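Local coordinates for protein bifunctional enzyme cysn/cysc (Mycobacterium tuberculosis, PDB 4BZP) that phosphorylates adenosine 5'-phosphosulfate (APS) at its 3' position with ATP, as the kinase domain of the sulfate-activating complex, at residues S20-K32 / L155-I169. Sequence-based numbering, arbitrary orientation. Where two conformers were deposited one is given.
Sequences SVAMLVERKLLEK and LTPDRSIDEQAQEVI. With ADP (adenosine-5'-diphosphate), chain C; EDO (1,2-ethanediol), chain D.
Val25 and Ala165 mark the centre of this helix pair: their CA atoms lie 5.2 Å apart, and Val25 CG2 meets the Ala165 methyl group. The small residue is consistent with the close approach of the axes, 8.7 Å at a crossing angle of -65°. Val21 CG1 rests against Val168 CG2, while Leu24 sends CD2 over the backbone of Asp162, 3.6 Å from its CA. Val25 CG1 lies alongside Ile169 CG1, the side chains in opposite senses, and Ile169 CD1 lies against CB and CD of Lys28.

At the outer edge Lys28 runs extended over the Ala165 methyl, then bends at its last torsion (chi4 -69°) to bring NZ 2.8 Å from Asp162 OD1. This salt bridge uses the syn side of the carboxylate, 32° out of its plane; OD2 accepts from an ethanediol, probably from the crystallisation liquor.

Toward the nucleotide, Ile161 divides its branches: CG2 packs on Ser20 O and Leu24 CD2, whereas CG1 lies over the face of the ADP adenine, 3.4 Å from C5. Arg159 O accepts from adenine N6 at 2.8 Å, and Ser20 grips O2A of the alpha-phosphate through both N and OG. A capping box, Glu163 N to Ser160 OG (3.0 Å) and Ser160 N to Glu163 OE1 (2.9 Å), secures the start of helix 161-169 beside the base. Inside, helix 20-31 lies on the parallel sheet, Val25 touching Leu81. Joining the helix that starts within the Walker A P-loop to the C-terminal helix, the contact brings phosphate-binding and adenine-binding elements together in the nucleotide site of a P-loop kinase fold.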
ATOM      1  N   SER A  20     -15.288 -15.161   0.958  1.00  5.41           N
ATOM      2  CA  SER A  20     -15.401 -16.294   1.903  1.00  5.97           C
ATOM      3  C   SER A  20     -14.171 -17.166   1.799  1.00  5.45           C
ATOM      4  O   SER A  20     -13.606 -17.567   2.813  1.00  5.84           O
ATOM      5  CB  SER A  20     -16.598 -17.152   1.583  1.00  6.56           C
ATOM      6  OG  SER A  20     -17.839 -16.471   1.683  1.00  8.20           O
ATOM      7  N   VAL A  21     -13.729 -17.490   0.583  1.00  5.24           N
ATOM      8  CA  VAL A  21     -12.539 -18.282   0.410  1.00  5.32           C
ATOM      9  C   VAL A  21     -11.298 -17.565   0.885  1.00  5.39           C
ATOM     10  O   VAL A  21     -10.466 -18.102   1.601  1.00  5.57           O
ATOM     11  CB  VAL A  21     -12.387 -18.804  -1.038  1.00  5.28           C
ATOM     12  CG1 VAL A  21     -11.082 -19.567  -1.200  1.00  5.52           C
ATOM     13  CG2 VAL A  21     -13.573 -19.695  -1.420  1.00  5.49           C
ATOM     14  N   ALA A  22     -11.135 -16.307   0.517  1.00  5.22           N
ATOM     15  CA  ALA A  22      -9.967 -15.536   0.908  1.00  5.76           C
ATOM     16  C   ALA A  22      -9.818 -15.494   2.414  1.00  6.14           C
ATOM     17  O   ALA A  22      -8.728 -15.684   2.922  1.00  6.67           O
ATOM     18  CB  ALA A  22     -10.076 -14.099   0.318  1.00  5.66           C
ATOM     19  N   MET A  23     -10.915 -15.209   3.109  1.00  6.59           N
ATOM     20  CA  MET A  23     -10.881 -15.078   4.570  0.50  7.11           C
ATOM     21  C   MET A  23     -10.505 -16.400   5.228  1.00  6.90           C
ATOM     22  O   MET A  23      -9.793 -16.392   6.214  1.00  6.79           O
ATOM     23  CB  MET A  23     -12.214 -14.556   5.113  0.50  8.61           C
ATOM     24  CG  MET A  23     -12.532 -13.135   4.645  0.50  9.69           C
ATOM     25  SD  MET A  23     -11.445 -11.924   5.395  0.50 12.88           S
ATOM     26  CE  MET A  23     -11.934 -11.816   7.107  0.50 12.34           C
ATOM     27  N   LEU A  24     -11.015 -17.516   4.703  1.00  6.23           N
ATOM     28  CA  LEU A  24     -10.719 -18.801   5.304  1.00  6.76           C
ATOM     29  C   LEU A  24      -9.296 -19.219   5.010  1.00  6.82           C
ATOM     30  O   LEU A  24      -8.596 -19.762   5.865  1.00  6.75           O
ATOM     31  CB  LEU A  24     -11.711 -19.869   4.866  1.00  6.48           C
ATOM     32  CG  LEU A  24     -11.465 -21.237   5.544  1.00  6.66           C
ATOM     33  CD1 LEU A  24     -11.391 -21.176   7.054  1.00  7.26           C
ATOM     34  CD2 LEU A  24     -12.585 -22.164   5.148  1.00  7.04           C
ATOM     35  N   VAL A  25      -8.790 -18.950   3.820  1.00  6.49           N
ATOM     36  CA  VAL A  25      -7.382 -19.179   3.537  1.00  6.37           C
ATOM     37  C   VAL A  25      -6.517 -18.346   4.474  1.00  7.00           C
ATOM     38  O   VAL A  25      -5.548 -18.860   5.033  1.00  7.84           O
ATOM     39  CB  VAL A  25      -7.020 -18.863   2.065  1.00  6.23           C
ATOM     40  CG1 VAL A  25      -5.524 -18.895   1.826  1.00  6.71           C
ATOM     41  CG2 VAL A  25      -7.708 -19.797   1.104  1.00  6.11           C
ATOM     42  N   GLU A  26      -6.880 -17.099   4.683  1.00  7.15           N
ATOM     43  CA  GLU A  26      -6.102 -16.267   5.614  1.00  7.96           C
ATOM     44  C   GLU A  26      -6.063 -16.923   6.982  1.00  9.23           C
ATOM     45  O   GLU A  26      -4.980 -16.991   7.566  1.00  9.05           O
ATOM     46  CB  GLU A  26      -6.733 -14.880   5.681  1.00  9.07           C
ATOM     47  CG  GLU A  26      -5.924 -13.889   6.546  1.00 11.26           C
ATOM     48  CD  GLU A  26      -6.637 -12.572   6.833  1.00 13.86           C
ATOM     49  OE1 GLU A  26      -7.863 -12.551   7.122  1.00 16.39           O
ATOM     50  OE2 GLU A  26      -6.003 -11.515   6.620  1.00 16.80           O
ATOM     51  N   ARG A  27      -7.202 -17.358   7.499  1.00  9.41           N
ATOM     52  CA  ARG A  27      -7.241 -17.982   8.829  0.50 10.05           C
ATOM     53  C   ARG A  27      -6.400 -19.234   8.850  1.00 10.43           C
ATOM     54  O   ARG A  27      -5.637 -19.461   9.823  1.00 11.76           O
ATOM     55  CB  ARG A  27      -8.679 -18.265   9.249  0.50 10.52           C
ATOM     56  CG  ARG A  27      -9.487 -17.001   9.534  0.50 10.82           C
ATOM     57  CD  ARG A  27     -10.833 -17.159  10.229  0.50 11.94           C
ATOM     58  NE  ARG A  27     -11.801 -17.827   9.368  0.50 12.98           N
ATOM     59  CZ  ARG A  27     -12.590 -17.194   8.499  0.50 12.37           C
ATOM     60  NH1 ARG A  27     -12.520 -15.877   8.383  0.50 13.75           N
ATOM     61  NH2 ARG A  27     -13.410 -17.870   7.760  0.50 11.58           N
ATOM     62  N   LYS A  28      -6.559 -20.095   7.846  1.00  9.08           N
ATOM     63  CA  LYS A  28      -5.793 -21.359   7.812  1.00  9.75           C
ATOM     64  C   LYS A  28      -4.308 -21.092   7.839  1.00 10.98           C
ATOM     65  O   LYS A  28      -3.546 -21.791   8.537  1.00 12.41           O
ATOM     66  CB  LYS A  28      -6.154 -22.216   6.600  1.00  9.20           C
ATOM     67  CG  LYS A  28      -7.499 -22.925   6.680  1.00  9.52           C
ATOM     68  CD  LYS A  28      -7.757 -23.664   5.406  1.00 10.23           C
ATOM     69  CE  LYS A  28      -9.097 -24.355   5.330  1.00 10.04           C
ATOM     70  NZ  LYS A  28      -9.112 -25.496   6.308  1.00 10.14           N
ATOM     71  N   LEU A  29      -3.840 -20.092   7.109  1.00 10.51           N
ATOM     72  CA  LEU A  29      -2.416 -19.751   7.050  1.00 11.36           C
ATOM     73  C   LEU A  29      -1.937 -19.091   8.334  1.00 12.95           C
ATOM     74  O   LEU A  29      -0.848 -19.426   8.839  1.00 14.17           O
ATOM     75  CB  LEU A  29      -2.160 -18.847   5.807  1.00 12.12           C
ATOM     76  CG  LEU A  29      -2.296 -19.478   4.428  1.00 12.57           C
ATOM     77  CD1 LEU A  29      -2.142 -18.475   3.276  1.00 13.72           C
ATOM     78  CD2 LEU A  29      -1.318 -20.630   4.196  1.00 14.14           C
ATOM     79  N   LEU A  30      -2.709 -18.187   8.880  1.00 14.27           N
ATOM     80  CA  LEU A  30      -2.347 -17.529  10.156  1.00 16.70           C
ATOM     81  C   LEU A  30      -2.307 -18.559  11.284  1.00 19.00           C
ATOM     82  O   LEU A  30      -1.391 -18.447  12.143  1.00 20.67           O
ATOM     83  CB  LEU A  30      -3.280 -16.395  10.468  1.00 18.06           C
ATOM     84  CG  LEU A  30      -3.155 -15.129   9.600  1.00 19.43           C
ATOM     85  CD1 LEU A  30      -4.311 -14.191   9.913  1.00 20.84           C
ATOM     86  CD2 LEU A  30      -1.820 -14.422   9.759  1.00 20.41           C
ATOM     87  N   GLU A  31      -3.171 -19.585  11.277  1.00 19.49           N
ATOM     88  CA  GLU A  31      -3.095 -20.691  12.272  1.00 21.12           C
ATOM     89  C   GLU A  31      -1.706 -21.377  12.235  1.00 20.97           C
ATOM     90  O   GLU A  31      -1.242 -21.907  13.270  1.00 24.18           O
ATOM     91  CB  GLU A  31      -4.141 -21.798  12.021  1.00 22.09           C
ATOM     92  CG  GLU A  31      -5.578 -21.494  12.451  1.00 23.12           C
ATOM     93  CD  GLU A  31      -6.615 -22.510  11.977  1.00 24.33           C
ATOM     94  OE1 GLU A  31      -6.271 -23.537  11.320  1.00 27.57           O
ATOM     95  OE2 GLU A  31      -7.820 -22.267  12.253  1.00 29.98           O
ATOM     96  N   LYS A  32      -1.074 -21.434  11.074  1.00 19.73           N
ATOM     97  CA  LYS A  32       0.280 -22.005  10.881  1.00 20.84           C
ATOM     98  C   LYS A  32       1.420 -20.984  11.031  1.00 19.35           C
ATOM     99  O   LYS A  32       2.556 -21.305  10.751  1.00 26.01           O
ATOM    100  CB  LYS A  32       0.404 -22.663   9.519  1.00 22.98           C
ATOM    101  CG  LYS A  32      -0.658 -23.695   9.210  1.00 27.20           C
ATOM    102  CD  LYS A  32      -0.345 -24.399   7.911  1.00 30.45           C
ATOM    103  CE  LYS A  32      -1.529 -25.147   7.291  1.00 33.94           C
ATOM    104  NZ  LYS A  32      -1.779 -24.677   5.901  1.00 34.44           N
ATOM    105  N   LEU A 155     -12.506 -22.551  -9.000  1.00  6.48           N
ATOM    106  CA  LEU A 155     -13.264 -23.002  -7.835  1.00  6.20           C
ATOM    107  C   LEU A 155     -14.716 -23.137  -8.210  1.00  6.30           C
ATOM    108  O   LEU A 155     -15.265 -22.237  -8.837  1.00  6.71           O
ATOM    109  CB  LEU A 155     -13.121 -22.040  -6.684  1.00  6.22           C
ATOM    110  CG  LEU A 155     -11.687 -21.830  -6.160  1.00  6.15           C
ATOM    111  CD1 LEU A 155     -11.622 -20.786  -5.054  1.00  6.21           C
ATOM    112  CD2 LEU A 155     -11.085 -23.149  -5.669  1.00  6.40           C
ATOM    113  N   THR A 156     -15.362 -24.230  -7.820  1.00  6.36           N
ATOM    114  CA  THR A 156     -16.695 -24.521  -8.242  1.00  6.83           C
ATOM    115  C   THR A 156     -17.619 -24.726  -7.019  1.00  6.76           C
ATOM    116  O   THR A 156     -17.185 -25.216  -5.971  1.00  6.23           O
ATOM    117  CB  THR A 156     -16.710 -25.752  -9.175  1.00  7.01           C
ATOM    118  OG1 THR A 156     -16.127 -26.817  -8.492  1.00  7.53           O
ATOM    119  CG2 THR A 156     -15.966 -25.450 -10.427  1.00  8.40           C
ATOM    120  N   PRO A 157     -18.915 -24.436  -7.169  1.00  7.27           N
ATOM    121  CA  PRO A 157     -19.830 -24.342  -6.021  1.00  7.81           C
ATOM    122  C   PRO A 157     -20.213 -25.678  -5.393  1.00  7.56           C
ATOM    123  O   PRO A 157     -20.794 -25.700  -4.348  1.00  7.84           O
ATOM    124  CB  PRO A 157     -21.033 -23.557  -6.615  1.00  8.56           C
ATOM    125  CG  PRO A 157     -20.988 -23.775  -8.048  1.00  8.73           C
ATOM    126  CD  PRO A 157     -19.517 -23.847  -8.384  1.00  7.67           C
ATOM    127  N   ASP A 158     -19.884 -26.795  -6.053  1.00  6.63           N
ATOM    128  CA  ASP A 158     -20.073 -28.116  -5.452  1.00  6.84           C
ATOM    129  C   ASP A 158     -19.127 -28.393  -4.281  1.00  6.89           C
ATOM    130  O   ASP A 158     -19.377 -29.290  -3.497  1.00  8.78           O
ATOM    131  CB  ASP A 158     -19.941 -29.235  -6.516  1.00  6.94           C
ATOM    132  CG  ASP A 158     -18.607 -29.235  -7.202  1.00  7.19           C
ATOM    133  OD1 ASP A 158     -18.341 -28.242  -7.917  1.00  7.74           O
ATOM    134  OD2 ASP A 158     -17.795 -30.168  -7.014  1.00  8.17           O
ATOM    135  N   ARG A 159     -18.028 -27.669  -4.211  1.00  6.72           N
ATOM    136  CA  ARG A 159     -17.066 -27.836  -3.171  0.50  6.69           C
ATOM    137  C   ARG A 159     -17.338 -26.776  -2.096  1.00  6.70           C
ATOM    138  O   ARG A 159     -17.758 -25.637  -2.402  1.00  8.03           O
ATOM    139  CB  ARG A 159     -15.648 -27.765  -3.737  0.50  7.00           C
ATOM    140  CG  ARG A 159     -15.401 -28.756  -4.896  0.50  6.94           C
ATOM    141  CD  ARG A 159     -15.571 -30.208  -4.469  0.50  7.24           C
ATOM    142  NE  ARG A 159     -14.542 -30.600  -3.527  0.50  6.77           N
ATOM    143  CZ  ARG A 159     -14.650 -31.616  -2.667  0.50  7.00           C
ATOM    144  NH1 ARG A 159     -15.761 -32.347  -2.613  0.50  7.27           N
ATOM    145  NH2 ARG A 159     -13.659 -31.879  -1.817  0.50  6.52           N
ATOM    146  N   SER A 160     -17.143 -27.149  -0.852  1.00  5.85           N
ATOM    147  CA  SER A 160     -17.395 -26.250   0.257  1.00  5.50           C
ATOM    148  C   SER A 160     -16.344 -25.160   0.331  1.00  5.43           C
ATOM    149  O   SER A 160     -15.265 -25.257  -0.261  1.00  5.48           O
ATOM    150  CB  SER A 160     -17.368 -27.061   1.566  1.00  5.63           C
ATOM    151  OG  SER A 160     -16.059 -27.494   1.855  1.00  6.35           O
ATOM    152  N   ILE A 161     -16.627 -24.128   1.152  1.00  5.17           N
ATOM    153  CA  ILE A 161     -15.647 -23.050   1.332  1.00  5.86           C
ATOM    154  C   ILE A 161     -14.348 -23.602   1.870  1.00  5.91           C
ATOM    155  O   ILE A 161     -13.254 -23.273   1.444  1.00  5.43           O
ATOM    156  CB  ILE A 161     -16.206 -21.945   2.225  1.00  6.08           C
ATOM    157  CG1 ILE A 161     -17.396 -21.307   1.542  1.00  6.79           C
ATOM    158  CG2 ILE A 161     -15.165 -20.929   2.567  1.00  6.16           C
ATOM    159  CD1 ILE A 161     -18.317 -20.594   2.478  1.00  7.71           C
ATOM    160  N   ASP A 162     -14.444 -24.521   2.841  1.00  5.97           N
ATOM    161  CA  ASP A 162     -13.269 -25.189   3.393  1.00  6.41           C
ATOM    162  C   ASP A 162     -12.451 -25.974   2.318  1.00  5.92           C
ATOM    163  O   ASP A 162     -11.239 -25.880   2.292  1.00  6.47           O
ATOM    164  CB  ASP A 162     -13.659 -26.119   4.543  1.00  7.49           C
ATOM    165  CG  ASP A 162     -12.452 -26.698   5.239  1.00  8.32           C
ATOM    166  OD1 ASP A 162     -11.827 -25.926   5.996  1.00  9.81           O
ATOM    167  OD2 ASP A 162     -12.145 -27.900   5.023  1.00  9.90           O
ATOM    168  N   GLU A 163     -13.163 -26.692   1.489  1.00  5.92           N
ATOM    169  CA  GLU A 163     -12.531 -27.467   0.414  1.00  6.07           C
ATOM    170  C   GLU A 163     -11.854 -26.546  -0.561  1.00  5.90           C
ATOM    171  O   GLU A 163     -10.731 -26.784  -1.003  1.00  7.12           O
ATOM    172  CB  GLU A 163     -13.541 -28.371  -0.271  1.00  6.21           C
ATOM    173  CG  GLU A 163     -13.954 -29.544   0.650  1.00  6.98           C
ATOM    174  CD  GLU A 163     -15.234 -30.217   0.267  1.00  7.57           C
ATOM    175  OE1 GLU A 163     -16.015 -29.795  -0.618  1.00  8.76           O
ATOM    176  OE2 GLU A 163     -15.490 -31.269   0.951  1.00 10.56           O
ATOM    177  N   GLN A 164     -12.550 -25.471  -0.937  1.00  5.68           N
ATOM    178  CA  GLN A 164     -11.972 -24.487  -1.874  0.50  5.62           C
ATOM    179  C   GLN A 164     -10.743 -23.795  -1.293  1.00  5.31           C
ATOM    180  O   GLN A 164      -9.770 -23.565  -1.972  1.00  5.48           O
ATOM    181  CB  GLN A 164     -13.013 -23.440  -2.216  0.50  5.81           C
ATOM    182  CG  GLN A 164     -14.149 -23.983  -3.028  0.50  6.16           C
ATOM    183  CD  GLN A 164     -15.112 -22.899  -3.485  0.50  6.49           C
ATOM    184  OE1 GLN A 164     -14.834 -21.674  -3.415  0.50  7.24           O
ATOM    185  NE2 GLN A 164     -16.253 -23.331  -3.948  0.50  7.00           N
ATOM    186  N   ALA A 165     -10.791 -23.458  -0.020  1.00  5.03           N
ATOM    187  CA  ALA A 165      -9.655 -22.839   0.670  1.00  5.55           C
ATOM    188  C   ALA A 165      -8.455 -23.778   0.628  1.00  5.90           C
ATOM    189  O   ALA A 165      -7.324 -23.320   0.384  1.00  6.07           O
ATOM    190  CB  ALA A 165     -10.003 -22.474   2.109  1.00  6.07           C
ATOM    191  N   GLN A 166      -8.690 -25.080   0.896  1.00  6.59           N
ATOM    192  CA  GLN A 166      -7.593 -26.007   0.806  1.00  7.83           C
ATOM    193  C   GLN A 166      -7.051 -26.135  -0.613  1.00  7.91           C
ATOM    194  O   GLN A 166      -5.837 -26.273  -0.814  1.00  8.57           O
ATOM    195  CB  GLN A 166      -8.030 -27.343   1.381  1.00  9.22           C
ATOM    196  CG  GLN A 166      -6.862 -28.341   1.433  1.00 10.85           C
ATOM    197  CD  GLN A 166      -5.749 -27.876   2.353  1.00 12.40           C
ATOM    198  OE1 GLN A 166      -6.000 -27.471   3.498  1.00 16.18           O
ATOM    199  NE2 GLN A 166      -4.528 -27.826   1.848  1.00 15.49           N
ATOM    200  N   GLU A 167      -7.910 -26.026  -1.626  1.00  7.12           N
ATOM    201  CA  GLU A 167      -7.421 -26.051  -2.998  0.50  7.41           C
ATOM    202  C   GLU A 167      -6.494 -24.881  -3.285  1.00  7.84           C
ATOM    203  O   GLU A 167      -5.513 -25.021  -4.018  1.00  7.53           O
ATOM    204  CB  GLU A 167      -8.534 -26.032  -4.004  0.50  7.67           C
ATOM    205  CG  GLU A 167      -9.380 -27.263  -4.072  0.50  7.60           C
ATOM    206  CD  GLU A 167     -10.325 -27.110  -5.219  0.50  7.97           C
ATOM    207  OE1 GLU A 167      -9.834 -27.059  -6.365  0.50  7.92           O
ATOM    208  OE2 GLU A 167     -11.531 -26.972  -4.955  0.50  8.27           O
ATOM    209  N   VAL A 168      -6.823 -23.701  -2.748  1.00  7.27           N
ATOM    210  CA  VAL A 168      -5.950 -22.521  -2.925  1.00  7.47           C
ATOM    211  C   VAL A 168      -4.607 -22.772  -2.248  1.00  8.41           C
ATOM    212  O   VAL A 168      -3.579 -22.487  -2.862  1.00  7.91           O
ATOM    213  CB  VAL A 168      -6.618 -21.234  -2.369  1.00  7.33           C
ATOM    214  CG1 VAL A 168      -5.640 -20.049  -2.406  1.00  8.23           C
ATOM    215  CG2 VAL A 168      -7.878 -20.903  -3.205  1.00  8.16           C
ATOM    216  N   ILE A 169      -4.630 -23.315  -1.023  1.00  8.94           N
ATOM    217  CA  ILE A 169      -3.368 -23.592  -0.320  1.00  9.50           C
ATOM    218  C   ILE A 169      -2.561 -24.638  -1.083  1.00 10.17           C
ATOM    219  O   ILE A 169      -1.361 -24.461  -1.261  1.00 10.30           O
ATOM    220  CB  ILE A 169      -3.700 -23.982   1.110  1.00 10.67           C
ATOM    221  CG1 ILE A 169      -4.189 -22.744   1.853  1.00 11.73           C
ATOM    222  CG2 ILE A 169      -2.472 -24.572   1.809  1.00 12.14           C
ATOM    223  CD1 ILE A 169      -4.736 -23.010   3.207  1.00 13.12           C
TER
HETATM  224  PB  ADP C1191     -17.963 -12.627  -3.072  0.70  5.29           P
HETATM  225  O1B ADP C1191     -18.938 -11.444  -3.381  0.70  5.70           O
HETATM  226  O2B ADP C1191     -17.403 -13.260  -4.304  0.70  5.20           O
HETATM  227  O3B ADP C1191     -16.972 -12.261  -2.019  0.70  5.76           O
HETATM  228  PA  ADP C1191     -19.084 -14.293  -0.944  0.70  7.19           P
HETATM  229  O1A ADP C1191     -19.651 -13.208  -0.125  0.70  7.52           O
HETATM  230  O2A ADP C1191     -17.797 -14.906  -0.479  0.70  6.86           O
HETATM  231  O3A ADP C1191     -18.911 -13.767  -2.431  0.70  6.17           O
HETATM  232  O5' ADP C1191     -20.103 -15.516  -1.196  0.70  7.05           O
HETATM  233  C5' ADP C1191     -21.491 -15.280  -1.214  0.70  6.80           C
HETATM  234  C4' ADP C1191     -22.098 -16.194  -0.143  0.70  6.68           C
HETATM  235  O4' ADP C1191     -22.213 -17.491  -0.697  0.70  6.81           O
HETATM  236  C3' ADP C1191     -21.381 -16.323   1.209  0.70  6.92           C
HETATM  237  O3' ADP C1191     -22.142 -15.667   2.197  0.70  7.19           O
HETATM  238  C2' ADP C1191     -21.467 -17.774   1.515  0.70  7.57           C
HETATM  239  O2' ADP C1191     -22.441 -17.928   2.585  0.70  9.63           O
HETATM  240  C1' ADP C1191     -21.970 -18.471   0.291  0.70  7.29           C
HETATM  241  N9  ADP C1191     -20.947 -19.367  -0.275  0.70  7.54           N
HETATM  242  C8  ADP C1191     -19.826 -18.942  -0.930  0.70  7.76           C
HETATM  243  N7  ADP C1191     -19.058 -19.962  -1.351  0.70  7.86           N
HETATM  244  C5  ADP C1191     -19.747 -21.087  -0.971  0.70  7.41           C
HETATM  245  C6  ADP C1191     -19.450 -22.492  -1.099  0.70  7.36           C
HETATM  246  N6  ADP C1191     -18.348 -22.940  -1.734  0.70  7.63           N
HETATM  247  N1  ADP C1191     -20.381 -23.312  -0.549  0.70  7.07           N
HETATM  248  C2  ADP C1191     -21.468 -22.865   0.070  0.70  7.49           C
HETATM  249  N3  ADP C1191     -21.805 -21.564   0.265  0.70  7.28           N
HETATM  250  C4  ADP C1191     -20.914 -20.675  -0.219  0.70  7.36           C
HETATM  251  C1  EDO D1192      -9.836 -29.332   9.176  1.00 29.96           C
HETATM  252  O1  EDO D1192      -8.644 -28.555   9.191  1.00 35.20           O
HETATM  253  C2  EDO D1192     -10.856 -28.541   8.392  1.00 24.72           C
HETATM  254  O2  EDO D1192     -10.426 -28.570   7.005  1.00 25.79           O